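Local coordinates for pentatricopeptide repeat-containing protein 10, chloroplastic (Zea mays, PDB 4M59) that binds specific single-stranded RNA elements in chloroplast intergenic regions, stabilising transcripts by acting as a barrier to exonucleases from either end, at residues W54-L59 with E74-A79; L58-G63 with V89-D94; E300-F305 with N321-M326; V335-L340 with V371-E376; T423-L428 with R449-K454. The protein carries 4 engineered substitutions. One frame throughout, in Å; residues are numbered along the deposited sequence.

Contact 1. Residues W54-L59 with E74-A79; sequences WALALL and EMVVRA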
# COMPACT_ATOMS: atom_id res chain seq x y z
N TRP A 54 -25.98 23.39 13.40
CA TRP A 54 -27.26 23.92 13.79
C TRP A 54 -27.31 25.43 13.65
O TRP A 54 -28.34 26.00 13.34
CB TRP A 54 -27.58 23.51 15.23
CG TRP A 54 -28.01 22.09 15.35
CD1 TRP A 54 -29.26 21.61 15.16
CD2 TRP A 54 -27.20 20.96 15.68
NE1 TRP A 54 -29.29 20.26 15.35
CE2 TRP A 54 -28.03 19.84 15.67
CE3 TRP A 54 -25.85 20.80 15.97
CZ2 TRP A 54 -27.56 18.58 15.95
CZ3 TRP A 54 -25.39 19.55 16.25
CH2 TRP A 54 -26.23 18.45 16.24
N ALA A 55 -26.17 26.07 13.85
CA ALA A 55 -26.08 27.51 13.70
C ALA A 55 -26.18 27.88 12.24
O ALA A 55 -26.50 29.01 11.90
CB ALA A 55 -24.80 28.00 14.27
N LEU A 56 -25.91 26.92 11.38
CA LEU A 56 -26.01 27.15 9.95
C LEU A 56 -27.45 27.04 9.52
O LEU A 56 -27.93 27.85 8.75
CB LEU A 56 -25.18 26.10 9.22
CG LEU A 56 -24.36 26.53 8.01
CD1 LEU A 56 -23.91 25.30 7.29
CD2 LEU A 56 -25.17 27.37 7.09
N ALA A 57 -28.13 26.03 10.02
CA ALA A 57 -29.49 25.78 9.63
C ALA A 57 -30.39 26.92 10.02
O ALA A 57 -31.36 27.23 9.33
CB ALA A 57 -29.97 24.52 10.26
N LEU A 58 -30.09 27.55 11.15
CA LEU A 58 -30.87 28.68 11.64
C LEU A 58 -30.61 29.88 10.75
O LEU A 58 -31.53 30.61 10.38
CB LEU A 58 -30.50 29.00 13.08
CG LEU A 58 -31.35 30.06 13.79
CD1 LEU A 58 -32.83 29.73 13.67
CD2 LEU A 58 -30.94 30.18 15.25
N LEU A 59 -29.35 30.08 10.40
CA LEU A 59 -28.95 31.15 9.52
C LEU A 59 -29.75 31.09 8.25
O LEU A 59 -30.31 32.08 7.81
CB LEU A 59 -27.49 30.97 9.18
CG LEU A 59 -26.56 32.16 9.34
CD1 LEU A 59 -25.44 31.98 8.40
CD2 LEU A 59 -27.26 33.45 9.08
N GLU A 74 -21.33 36.57 9.42
CA GLU A 74 -19.94 36.69 9.77
C GLU A 74 -19.61 35.81 10.95
O GLU A 74 -18.49 35.35 11.09
CB GLU A 74 -19.62 38.14 10.11
CG GLU A 74 -19.71 39.08 8.93
CD GLU A 74 -19.61 40.52 9.34
OE1 GLU A 74 -19.35 40.77 10.52
OE2 GLU A 74 -19.79 41.40 8.48
N MET A 75 -20.59 35.59 11.81
CA MET A 75 -20.38 34.83 13.04
C MET A 75 -20.34 33.33 12.78
O MET A 75 -19.66 32.59 13.48
CB MET A 75 -21.48 35.15 14.05
CG MET A 75 -20.97 35.58 15.41
SD MET A 75 -20.91 34.23 16.60
CE MET A 75 -20.16 35.04 18.00
N VAL A 76 -21.07 32.90 11.76
CA VAL A 76 -21.13 31.49 11.42
C VAL A 76 -19.90 31.11 10.62
O VAL A 76 -19.35 30.04 10.77
CB VAL A 76 -22.41 31.19 10.67
CG1 VAL A 76 -22.35 29.84 10.06
CG2 VAL A 76 -23.57 31.27 11.59
N VAL A 77 -19.46 32.04 9.78
CA VAL A 77 -18.31 31.84 8.94
C VAL A 77 -17.01 31.67 9.72
O VAL A 77 -16.16 30.89 9.34
CB VAL A 77 -18.18 32.98 7.94
CG1 VAL A 77 -16.88 32.92 7.22
CG2 VAL A 77 -19.30 32.94 6.95
N ARG A 78 -16.86 32.43 10.80
CA ARG A 78 -15.65 32.35 11.61
C ARG A 78 -15.47 30.94 12.17
O ARG A 78 -14.36 30.42 12.24
CB ARG A 78 -15.69 33.36 12.75
CG ARG A 78 -14.67 33.10 13.84
CD ARG A 78 -13.86 34.36 14.14
NE ARG A 78 -13.89 34.71 15.56
CZ ARG A 78 -14.63 35.69 16.07
NH1 ARG A 78 -15.40 36.42 15.28
NH2 ARG A 78 -14.60 35.94 17.37
N ALA A 79 -16.59 30.33 12.56
CA ALA A 79 -16.61 28.99 13.09
C ALA A 79 -16.30 27.97 12.02
O ALA A 79 -15.43 27.14 12.18
CB ALA A 79 -17.94 28.71 13.69

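Contact 2. Residues L58-G63 with V89-D94; sequences LLRWAG and VCALLD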
# COMPACT_ATOMS: atom_id res chain seq x y z
N LEU A 58 -30.09 27.55 11.15
CA LEU A 58 -30.87 28.68 11.64
C LEU A 58 -30.61 29.88 10.75
O LEU A 58 -31.53 30.61 10.38
CB LEU A 58 -30.50 29.00 13.08
CG LEU A 58 -31.35 30.06 13.79
CD1 LEU A 58 -32.83 29.73 13.67
CD2 LEU A 58 -30.94 30.18 15.25
N LEU A 59 -29.35 30.08 10.40
CA LEU A 59 -28.95 31.15 9.52
C LEU A 59 -29.75 31.09 8.25
O LEU A 59 -30.31 32.08 7.81
CB LEU A 59 -27.49 30.97 9.18
CG LEU A 59 -26.56 32.16 9.34
CD1 LEU A 59 -25.44 31.98 8.40
CD2 LEU A 59 -27.26 33.45 9.08
N ARG A 60 -29.78 29.91 7.66
CA ARG A 60 -30.51 29.69 6.42
C ARG A 60 -32.00 29.89 6.66
O ARG A 60 -32.71 30.38 5.79
CB ARG A 60 -30.25 28.28 5.89
CG ARG A 60 -28.80 27.85 5.95
CD ARG A 60 -28.43 26.96 4.77
NE ARG A 60 -28.06 27.73 3.60
CZ ARG A 60 -26.88 27.65 2.99
NH1 ARG A 60 -25.95 26.83 3.46
NH2 ARG A 60 -26.63 28.40 1.93
N TRP A 61 -32.46 29.51 7.84
CA TRP A 61 -33.85 29.71 8.19
C TRP A 61 -34.13 31.17 8.31
O TRP A 61 -34.92 31.72 7.57
CB TRP A 61 -34.20 29.05 9.51
CG TRP A 61 -35.64 29.22 9.86
CD1 TRP A 61 -36.68 28.51 9.37
CD2 TRP A 61 -36.19 30.18 10.77
NE1 TRP A 61 -37.85 28.96 9.91
CE2 TRP A 61 -37.58 29.98 10.77
CE3 TRP A 61 -35.65 31.18 11.57
CZ2 TRP A 61 -38.43 30.75 11.56
CZ3 TRP A 61 -36.49 31.93 12.33
CH2 TRP A 61 -37.86 31.72 12.32
N ALA A 62 -33.45 31.80 9.26
CA ALA A 62 -33.60 33.21 9.53
C ALA A 62 -33.42 34.01 8.26
O ALA A 62 -34.19 34.92 7.97
CB ALA A 62 -32.61 33.65 10.57
N GLY A 63 -32.41 33.65 7.50
CA GLY A 63 -32.17 34.29 6.23
C GLY A 63 -33.39 34.24 5.35
O GLY A 63 -33.74 35.22 4.71
N VAL A 89 -19.10 27.18 3.50
CA VAL A 89 -18.97 28.61 3.29
C VAL A 89 -19.14 28.96 1.83
O VAL A 89 -19.65 30.02 1.50
CB VAL A 89 -17.62 29.11 3.78
CG1 VAL A 89 -17.57 30.60 3.74
CG2 VAL A 89 -17.36 28.63 5.18
N CYS A 90 -18.73 28.06 0.95
CA CYS A 90 -18.93 28.28 -0.47
C CYS A 90 -20.38 28.13 -0.79
O CYS A 90 -20.83 28.49 -1.85
CB CYS A 90 -18.10 27.30 -1.30
SG CYS A 90 -16.35 27.50 -1.16
N ALA A 91 -21.12 27.57 0.15
CA ALA A 91 -22.54 27.38 -0.01
C ALA A 91 -23.25 28.68 0.26
O ALA A 91 -24.09 29.10 -0.52
CB ALA A 91 -23.01 26.35 0.93
N LEU A 92 -22.90 29.29 1.38
CA LEU A 92 -23.45 30.57 1.79
C LEU A 92 -23.20 31.61 0.75
O LEU A 92 -23.99 32.51 0.55
CB LEU A 92 -22.78 31.00 3.07
CG LEU A 92 -23.01 30.05 4.21
CD1 LEU A 92 -22.17 30.42 5.39
CD2 LEU A 92 -24.46 30.10 4.59
N LEU A 93 -22.06 31.49 0.10
CA LEU A 93 -21.72 32.38 -0.97
C LEU A 93 -22.67 32.16 -2.12
O LEU A 93 -22.98 33.08 -2.86
CB LEU A 93 -20.31 32.07 -1.41
CG LEU A 93 -19.85 32.77 -2.67
CD1 LEU A 93 -19.21 34.05 -2.30
CD2 LEU A 93 -18.90 31.89 -3.38
N ASP A 94 -23.09 30.91 -2.31
CA ASP A 94 -23.86 30.54 -3.49
C ASP A 94 -25.37 30.71 -3.33
O ASP A 94 -26.07 30.99 -4.30
CB ASP A 94 -23.53 29.11 -3.91
CG ASP A 94 -22.12 28.98 -4.46
OD1 ASP A 94 -21.64 29.94 -5.10
OD2 ASP A 94 -21.50 27.92 -4.26

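Contact 3. Residues E300-F305 with N321-M326; sequences EALALF and NLVLGM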
# COMPACT_ATOMS: atom_id res chain seq x y z
N GLU A 300 21.31 5.54 -1.43
CA GLU A 300 21.86 6.83 -1.05
C GLU A 300 21.94 6.96 0.46
O GLU A 300 22.95 7.37 1.00
CB GLU A 300 21.03 7.98 -1.61
CG GLU A 300 21.15 8.20 -3.11
CD GLU A 300 20.86 9.63 -3.51
OE1 GLU A 300 20.37 9.86 -4.63
OE2 GLU A 300 21.13 10.54 -2.70
N ALA A 301 20.86 6.61 1.13
CA ALA A 301 20.81 6.77 2.56
C ALA A 301 21.91 5.96 3.18
O ALA A 301 22.52 6.36 4.16
CB ALA A 301 19.49 6.33 3.08
N LEU A 302 22.17 4.80 2.59
CA LEU A 302 23.25 3.94 3.03
C LEU A 302 24.56 4.71 2.93
O LEU A 302 25.35 4.74 3.87
CB LEU A 302 23.32 2.69 2.15
CG LEU A 302 22.93 1.36 2.80
CD1 LEU A 302 21.97 1.57 3.95
CD2 LEU A 302 22.33 0.43 1.75
N ALA A 303 24.76 5.35 1.78
CA ALA A 303 25.95 6.13 1.55
C ALA A 303 26.13 7.16 2.65
O ALA A 303 27.23 7.32 3.15
CB ALA A 303 25.87 6.80 0.23
N LEU A 304 25.06 7.84 3.04
CA LEU A 304 25.19 8.81 4.12
C LEU A 304 25.61 8.09 5.35
O LEU A 304 26.38 8.60 6.16
CB LEU A 304 23.88 9.54 4.41
CG LEU A 304 23.88 10.61 5.52
CD1 LEU A 304 22.79 11.60 5.26
CD2 LEU A 304 23.72 10.06 6.93
N PHE A 305 25.07 6.89 5.51
CA PHE A 305 25.29 6.19 6.74
C PHE A 305 26.76 5.86 6.86
O PHE A 305 27.31 5.87 7.94
CB PHE A 305 24.42 4.95 6.84
CG PHE A 305 24.34 4.40 8.21
CD1 PHE A 305 24.21 5.24 9.28
CD2 PHE A 305 24.41 3.06 8.43
CE1 PHE A 305 24.15 4.75 10.53
CE2 PHE A 305 24.35 2.57 9.69
CZ PHE A 305 24.22 3.42 10.73
N ASN A 321 18.37 0.31 13.81
CA ASN A 321 17.08 -0.30 13.51
C ASN A 321 16.38 0.44 12.41
O ASN A 321 15.69 -0.14 11.60
CB ASN A 321 16.17 -0.27 14.73
CG ASN A 321 16.76 -0.92 15.91
OD1 ASN A 321 16.39 -0.64 17.03
ND2 ASN A 321 17.68 -1.83 15.67
N LEU A 322 16.55 1.75 12.43
CA LEU A 322 15.97 2.61 11.44
C LEU A 322 16.47 2.18 10.08
O LEU A 322 15.70 2.03 9.15
CB LEU A 322 16.39 4.04 11.75
CG LEU A 322 15.91 5.22 10.93
CD1 LEU A 322 15.68 6.34 11.87
CD2 LEU A 322 16.93 5.64 9.90
N VAL A 323 17.77 1.96 9.99
CA VAL A 323 18.40 1.60 8.73
C VAL A 323 18.01 0.20 8.32
O VAL A 323 17.77 -0.07 7.15
CB VAL A 323 19.91 1.67 8.85
CG1 VAL A 323 20.55 1.40 7.53
CG2 VAL A 323 20.32 3.01 9.34
N LEU A 324 17.93 -0.69 9.29
CA LEU A 324 17.55 -2.07 9.03
C LEU A 324 16.15 -2.14 8.48
O LEU A 324 15.88 -2.89 7.55
CB LEU A 324 17.67 -2.89 10.31
CG LEU A 324 19.10 -3.09 10.79
CD1 LEU A 324 19.13 -3.67 12.16
CD2 LEU A 324 19.84 -3.98 9.85
N GLY A 325 15.26 -1.36 9.06
CA GLY A 325 13.88 -1.35 8.63
C GLY A 325 13.76 -1.01 7.18
O GLY A 325 13.00 -1.62 6.45
N MET A 326 14.52 0.00 6.77
CA MET A 326 14.57 0.43 5.38
C MET A 326 14.99 -0.74 4.51
O MET A 326 14.40 -1.00 3.46
CB MET A 326 15.58 1.56 5.20
CG MET A 326 15.09 2.92 5.65
SD MET A 326 16.32 4.20 5.34
CE MET A 326 17.06 3.58 3.82

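Contact 4. Residues V335-L340 with V371-E376; sequences VMLEML and VTRVLE. With PO4 (phosphate ion), chain E.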
# COMPACT_ATOMS: atom_id res chain seq x y z
N VAL A 335 23.18 -7.72 3.46
CA VAL A 335 23.61 -6.45 4.01
C VAL A 335 23.00 -6.21 5.39
O VAL A 335 23.63 -5.64 6.27
CB VAL A 335 23.25 -5.30 3.06
CG1 VAL A 335 23.01 -4.02 3.81
CG2 VAL A 335 24.34 -5.10 2.05
N MET A 336 21.77 -6.67 5.57
CA MET A 336 21.15 -6.61 6.88
C MET A 336 21.99 -7.37 7.88
O MET A 336 22.20 -6.93 8.99
CB MET A 336 19.73 -7.17 6.81
CG MET A 336 18.78 -6.30 6.04
SD MET A 336 17.16 -7.00 5.81
CE MET A 336 16.44 -6.66 7.38
N LEU A 337 22.49 -8.52 7.47
CA LEU A 337 23.29 -9.34 8.35
C LEU A 337 24.65 -8.75 8.63
O LEU A 337 25.12 -8.80 9.75
CB LEU A 337 23.45 -10.73 7.76
CG LEU A 337 22.21 -11.59 7.78
CD1 LEU A 337 22.49 -12.89 7.14
CD2 LEU A 337 21.81 -11.80 9.19
N GLU A 338 25.28 -8.21 7.60
CA GLU A 338 26.53 -7.49 7.74
C GLU A 338 26.32 -6.43 8.80
O GLU A 338 27.13 -6.26 9.69
CB GLU A 338 26.91 -6.79 6.45
CG GLU A 338 27.28 -7.69 5.29
CD GLU A 338 27.54 -6.93 3.99
OE1 GLU A 338 27.34 -5.70 3.96
OE2 GLU A 338 27.96 -7.56 3.00
N MET A 339 25.21 -5.74 8.68
CA MET A 339 24.94 -4.60 9.52
C MET A 339 24.70 -5.01 10.96
O MET A 339 25.05 -4.29 11.87
CB MET A 339 23.76 -3.83 8.98
CG MET A 339 23.57 -2.50 9.63
SD MET A 339 22.95 -1.30 8.47
CE MET A 339 24.34 -1.20 7.36
N LEU A 340 24.10 -6.18 11.14
CA LEU A 340 23.86 -6.71 12.48
C LEU A 340 25.18 -7.05 13.17
O LEU A 340 25.30 -6.92 14.38
CB LEU A 340 22.96 -7.94 12.41
CG LEU A 340 22.70 -8.67 13.73
CD1 LEU A 340 22.13 -7.72 14.77
CD2 LEU A 340 21.78 -9.86 13.52
N VAL A 371 16.46 -16.09 8.18
CA VAL A 371 15.81 -16.20 9.47
C VAL A 371 16.57 -17.13 10.38
O VAL A 371 16.67 -16.90 11.57
CB VAL A 371 14.40 -16.73 9.30
CG1 VAL A 371 13.70 -16.77 10.63
CG2 VAL A 371 13.64 -15.85 8.36
N THR A 372 17.11 -18.19 9.82
CA THR A 372 17.91 -19.10 10.60
C THR A 372 19.16 -18.39 11.05
O THR A 372 19.63 -18.59 12.15
CB THR A 372 18.28 -20.32 9.79
OG1 THR A 372 17.09 -20.92 9.27
CG2 THR A 372 18.97 -21.32 10.65
N ARG A 373 19.69 -17.54 10.18
CA ARG A 373 20.92 -16.84 10.49
C ARG A 373 20.71 -15.75 11.51
O ARG A 373 21.63 -15.36 12.20
CB ARG A 373 21.54 -16.27 9.22
CG ARG A 373 23.03 -16.30 9.22
CD ARG A 373 23.54 -17.70 9.45
NE ARG A 373 23.38 -18.59 8.30
CZ ARG A 373 23.13 -19.89 8.40
NH1 ARG A 373 22.98 -20.46 9.58
NH2 ARG A 373 23.00 -20.62 7.31
N VAL A 374 19.48 -15.27 11.61
CA VAL A 374 19.11 -14.27 12.59
C VAL A 374 18.85 -14.93 13.91
O VAL A 374 19.33 -14.49 14.94
CB VAL A 374 17.83 -13.57 12.18
CG1 VAL A 374 17.34 -12.71 13.29
CG2 VAL A 374 18.05 -12.75 10.96
N LEU A 375 18.08 -16.00 13.87
CA LEU A 375 17.76 -16.77 15.04
C LEU A 375 19.01 -17.34 15.68
O LEU A 375 19.09 -17.50 16.88
CB LEU A 375 16.83 -17.88 14.62
CG LEU A 375 16.39 -18.96 15.59
CD1 LEU A 375 15.89 -18.34 16.84
CD2 LEU A 375 15.30 -19.72 14.92
N GLU A 376 20.00 -17.63 14.84
CA GLU A 376 21.29 -18.10 15.30
C GLU A 376 21.96 -17.04 16.14
O GLU A 376 22.74 -17.34 17.02
CB GLU A 376 22.15 -18.42 14.09
CG GLU A 376 23.29 -19.37 14.34
CD GLU A 376 24.27 -19.38 13.20
OE1 GLU A 376 25.14 -18.50 13.15
OE2 GLU A 376 24.16 -20.27 12.34
P PO4 E . 23.38 -24.35 4.92
O1 PO4 E . 23.64 -23.17 5.82
O2 PO4 E . 23.02 -23.87 3.54
O3 PO4 E . 24.62 -25.21 4.85
O4 PO4 E . 22.24 -25.17 5.49

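Contact 5. Residues T423-L428 with R449-K454; sequences TTYNAL and RTKGFK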
# COMPACT_ATOMS: atom_id res chain seq x y z
N THR A 423 -2.83 -16.28 16.92
CA THR A 423 -1.83 -15.89 15.95
C THR A 423 -0.86 -17.04 15.71
O THR A 423 -0.47 -17.34 14.59
CB THR A 423 -1.07 -14.64 16.40
OG1 THR A 423 0.17 -14.55 15.71
CG2 THR A 423 -0.81 -14.69 17.88
N THR A 424 -0.51 -17.71 16.80
CA THR A 424 0.36 -18.85 16.79
C THR A 424 -0.20 -19.99 15.94
O THR A 424 0.55 -20.71 15.31
CB THR A 424 0.56 -19.37 18.20
OG1 THR A 424 0.93 -18.28 19.04
CG2 THR A 424 1.63 -20.41 18.22
N TYR A 425 -1.52 -20.09 15.89
CA TYR A 425 -2.12 -21.15 15.13
C TYR A 425 -2.40 -20.69 13.75
O TYR A 425 -2.54 -21.46 12.85
CB TYR A 425 -3.41 -21.61 15.76
CG TYR A 425 -3.22 -22.31 17.04
CD1 TYR A 425 -2.81 -23.60 17.08
CD2 TYR A 425 -3.44 -21.70 18.21
CE1 TYR A 425 -2.63 -24.23 18.24
CE2 TYR A 425 -3.25 -22.31 19.36
CZ TYR A 425 -2.85 -23.57 19.38
OH TYR A 425 -2.67 -24.18 20.57
N ASN A 426 -2.41 -19.39 13.61
CA ASN A 426 -2.67 -18.82 12.33
C ASN A 426 -1.45 -18.84 11.45
O ASN A 426 -1.53 -19.05 10.26
CB ASN A 426 -3.14 -17.41 12.54
CG ASN A 426 -4.62 -17.26 12.43
OD1 ASN A 426 -5.30 -18.13 11.92
ND2 ASN A 426 -5.12 -16.15 12.89
N ALA A 427 -0.31 -18.57 12.06
CA ALA A 427 0.95 -18.62 11.37
C ALA A 427 1.07 -20.00 10.75
O ALA A 427 1.28 -20.14 9.55
CB ALA A 427 2.08 -18.39 12.32
N LEU A 428 0.89 -21.00 11.58
CA LEU A 428 0.98 -22.37 11.16
C LEU A 428 0.04 -22.69 10.02
O LEU A 428 0.42 -23.37 9.08
CB LEU A 428 0.70 -23.29 12.33
CG LEU A 428 1.66 -23.19 13.51
CD1 LEU A 428 1.23 -24.12 14.59
CD2 LEU A 428 3.02 -23.54 13.05
N ARG A 449 -9.55 -25.12 18.94
CA ARG A 449 -10.83 -25.21 19.63
C ARG A 449 -10.73 -25.85 21.01
O ARG A 449 -11.44 -25.45 21.94
CB ARG A 449 -11.84 -25.98 18.78
CG ARG A 449 -12.51 -25.14 17.70
CD ARG A 449 -13.59 -25.93 16.98
NE ARG A 449 -13.61 -25.65 15.55
CZ ARG A 449 -14.11 -24.55 15.00
NH1 ARG A 449 -14.64 -23.61 15.77
NH2 ARG A 449 -14.09 -24.39 13.69
N THR A 450 -9.86 -26.85 21.16
CA THR A 450 -9.79 -27.57 22.42
C THR A 450 -8.93 -26.83 23.41
O THR A 450 -8.65 -27.34 24.49
CB THR A 450 -9.22 -28.97 22.24
OG1 THR A 450 -7.90 -28.90 21.72
CG2 THR A 450 -10.08 -29.76 21.28
N LYS A 451 -8.52 -25.62 23.06
CA LYS A 451 -7.70 -24.80 23.93
C LYS A 451 -8.44 -23.54 24.37
O LYS A 451 -7.87 -22.68 25.04
CB LYS A 451 -6.39 -24.42 23.23
CG LYS A 451 -5.15 -25.07 23.85
CD LYS A 451 -4.77 -26.34 23.10
CE LYS A 451 -3.66 -27.09 23.82
NZ LYS A 451 -2.75 -26.16 24.55
N GLY A 452 -9.71 -23.43 23.99
CA GLY A 452 -10.50 -22.28 24.35
C GLY A 452 -10.30 -21.16 23.37
O GLY A 452 -10.33 -19.99 23.72
N PHE A 453 -10.08 -21.53 22.12
CA PHE A 453 -9.85 -20.54 21.11
C PHE A 453 -10.87 -20.63 20.00
O PHE A 453 -11.33 -21.71 19.66
CB PHE A 453 -8.44 -20.68 20.55
CG PHE A 453 -7.36 -20.40 21.54
CD1 PHE A 453 -7.09 -19.11 21.95
CD2 PHE A 453 -6.60 -21.42 22.06
CE1 PHE A 453 -6.10 -18.85 22.86
CE2 PHE A 453 -5.60 -21.17 22.97
CZ PHE A 453 -5.35 -19.88 23.37
N LYS A 454 -11.23 -19.47 19.47
CA LYS A 454 -12.17 -19.39 18.37
C LYS A 454 -11.47 -18.83 17.15
O LYS A 454 -10.86 -17.77 17.22
CB LYS A 454 -13.35 -18.50 18.73
O HOH W 1 -2.56 -23.10 22.92

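Contact 1. Residues W54-L59 with E74-A79
Val76 and Leu59 reach tip to tip between two antiparallel helices, whose short segments run at 152° to each other with axes 10.1 Å apart. Val76 turns its CB toward helix 52-65, and both its methyls border Leu59 CD1. Val76 CG1 lies anti to the backbone N (chi1 168°) and also leads toward Leu56, meeting Leu56 CG at 4.4 Å. Val76 CG2, anti to the carbonyl carbon, settles beside Leu59 CD1 at 3.8 Å. Val76 CG2 also rests 3.7 Å from Ala55 O, while Ala55 CB stands farther off, at 4.4 Å. A single branched side chain is thus spread over one turn of the opposing helix, where Ala55 is small enough to let the valine come up to the backbone. The carbonyl oxygen it approaches takes a weak backbone bond, from Leu59 N to Ala55 O. Leu43 of helix 39-47 packs on Val76, and Ala68 in the connecting loop packs on Leu59. The bound RNA comes within about 6 Å at its nearest atom. The contacts between side chains are all apolar, and Ala55 O meets only a methyl across them, so fit and exclusion of water hold the two helices together here, without polar bonds to fix their register.

Contact 2. Residues L58-G63 with V89-D94
The Arg60 guanidinium lies against Leu92 and Ala91, bringing helix 52-65 to helix 86-95 with their short segments almost parallel (7°) but 12.3 Å apart. At that axis distance long side chains do the bridging. The apolar part is slight: Leu59 CD1 and Leu92 CD2 stand 4.4 Å apart, and both leucines also pack on Leu73 of helix 70-82. The main contact sets a flat charged group on a methyl. Leu92 CD2 sits 3.6 Å above the Arg60 guanidinium plane, displaced toward its rim, and the two side chains cross obliquely. Ala91 CB approaches Arg60 NH1 at 3.9 Å. At the edge of the group, near its plane, Ala91 O lies 3.6 Å from Arg60 NH2. The arginine chain gets there by bends at chi2 and chi3 (-146° and 85°), although its first bond does not set out toward helix 86-95. Its strongest polar partner is Glu95, on the same helix as Leu92, which forms a salt bridge with Arg60 NE. A methionine in place of Arg60 would probably leave Glu95 without this charge partner and helix 86-95 less firmly tied to helix 52-65. The chemistry is therefore mixed: the salt bridge to Glu95 probably directs the arginine, while the leucine methyl over one face probably restricts how its flat end can turn.

Contact 3. Residues E300-F305 with N321-M326
The Phe305 ring carries Val323 CG2 over one face, close to the centre: the methyl is 4.1 Å from the ring centroid and only 9° off the normal, a CH-pi contact. Tyr320, from the same helix as Val323, adds an edge-to-face pairing to this ring, and Lys309 a cation-pi contact. Phe305 CG stands anti to the backbone N (chi1 -165°), which carries the ring out toward helix 317-328, where its side chain and that of Val323 pass at a slant. The second valine methyl, Val323 CG1, is turned to another residue, meeting Leu302 CD1 at 3.9 Å, so Val323 is wedged between Leu302 and Phe305. One turn farther along, the Met326 chain bends at chi3 and lays its terminal CE 3.7 Å from Ala301 CB, a methyl-to-methyl contact. Met339 of helix 333-346 also packs on Val323, linking this layer to the next. Leu322, the residue before Val323, packs on Thr594 of the second subunit. The short segments are antiparallel, at 155°, with axes 11.3 Å apart. The ranges predicted for the repeats place the first segment in PPR 7 and the second in PPR 8. An apolar interface between antiparallel helices of successive repeats is what stacks the helical hairpins of a pentatricopeptide array into its superhelical solenoid.

Contact 4. Residues V335-L340 with V371-E376
Leu337 holds CG anti to its carbonyl carbon (chi1 -71°) and then runs on extended, so that CD1 reaches the aliphatic root of Arg373, itself folded back by bends at chi2 and chi3. Leu337 CD1 meets Arg373 CG at 4.0 Å and lies nearly as close to its CB; the two side chains slant past each other. The other leucine methyl, Leu337 CD2, meets Val374 CG2 at 4.3 Å. This side of the contact is the more buried, with Trp355 of helix 352-359 packing on Val374 and Tyr370 on Leu337. The folded arginine carries its guanidinium away from Leu337 to the exposed side of helix 367-380, among acidic partners. Arg373 NH1 makes a salt bridge with Glu376 OE2 at 3.0 Å, bent and weak as a hydrogen bond, and NH2 a stronger one with Asp369. A phosphate ion, probably from the crystallisation liquor, approaches the guanidinium at its edge, near the plane. Its O1 accepts a weak bond from Arg373 NH2 at 3.0 Å (N-H...O angle 122°), and Arg121 of the second subunit also bonds to this anion. The arginine thus has two roles: its methylenes extend the apolar contact with Leu337, while its charge is spent on Asp369, Glu376 and the phosphate, so that between these segments the contact is apolar.

Contact 5. Residues T423-L428 with R449-K454
Tyr425 on helix 422-435 faces the type I turn from Arg449 to Gly452 that ends helix 438-449, its CA lying 9.8 Å from the CA of Phe453. Gly452, with phi at 85°, adopts a backbone shape suited to glycine, and the chain then runs extended through Phe453. Tyr425 keeps CG anti to its carbonyl carbon (chi1 -69°), which sends the ring toward the turn. Tyr425 CE2 touches Phe453 CD2 at 4.4 Å, the two rings meeting obliquely. Met448 packs on both. At the far end of the tyrosine, Tyr425 OH lies 3.9 Å from Lys451 CD, and the lysine chain passes at about a right angle. A water in the plane of the tyrosine ring, at its edge, is hydrogen-bonded to Tyr425 OH at 2.6 Å. The same water accepts a weak bond from Lys451 NZ at 3.5 Å, so the phenol and the ammonium group are joined through solvent. Both segments fall within the range predicted for PPR 11. The arrangement is that of a helical-hairpin pentatricopeptide repeat, in which the residues leaving the second helix fold back against the first before the chain enters helix 458-468.

In the fold
From the N terminus, contacts 1 and 2 both start from helix 52-65. Contact 1 closes first, on helix 70-82, and contact 2 later, on helix 86-95, so their loops overlap and neither encloses the other. They share Leu58 and Leu59 and touch through Leu56 and Leu92, making three successive helices one bundle. Contact 3 opens about 200 residues later and joins helices 298-310 and 317-328. Contact 4 follows in series, from the next helix, 333-346, to 367-380; Phe305 and Leu324 also meet Met339, making the two continuous. Contact 5 closes last, joining helix 422-435 to the loop after helix 438-449, about 12 Å from contact 4 at the nearest atoms. Each ties near neighbours along the solenoid.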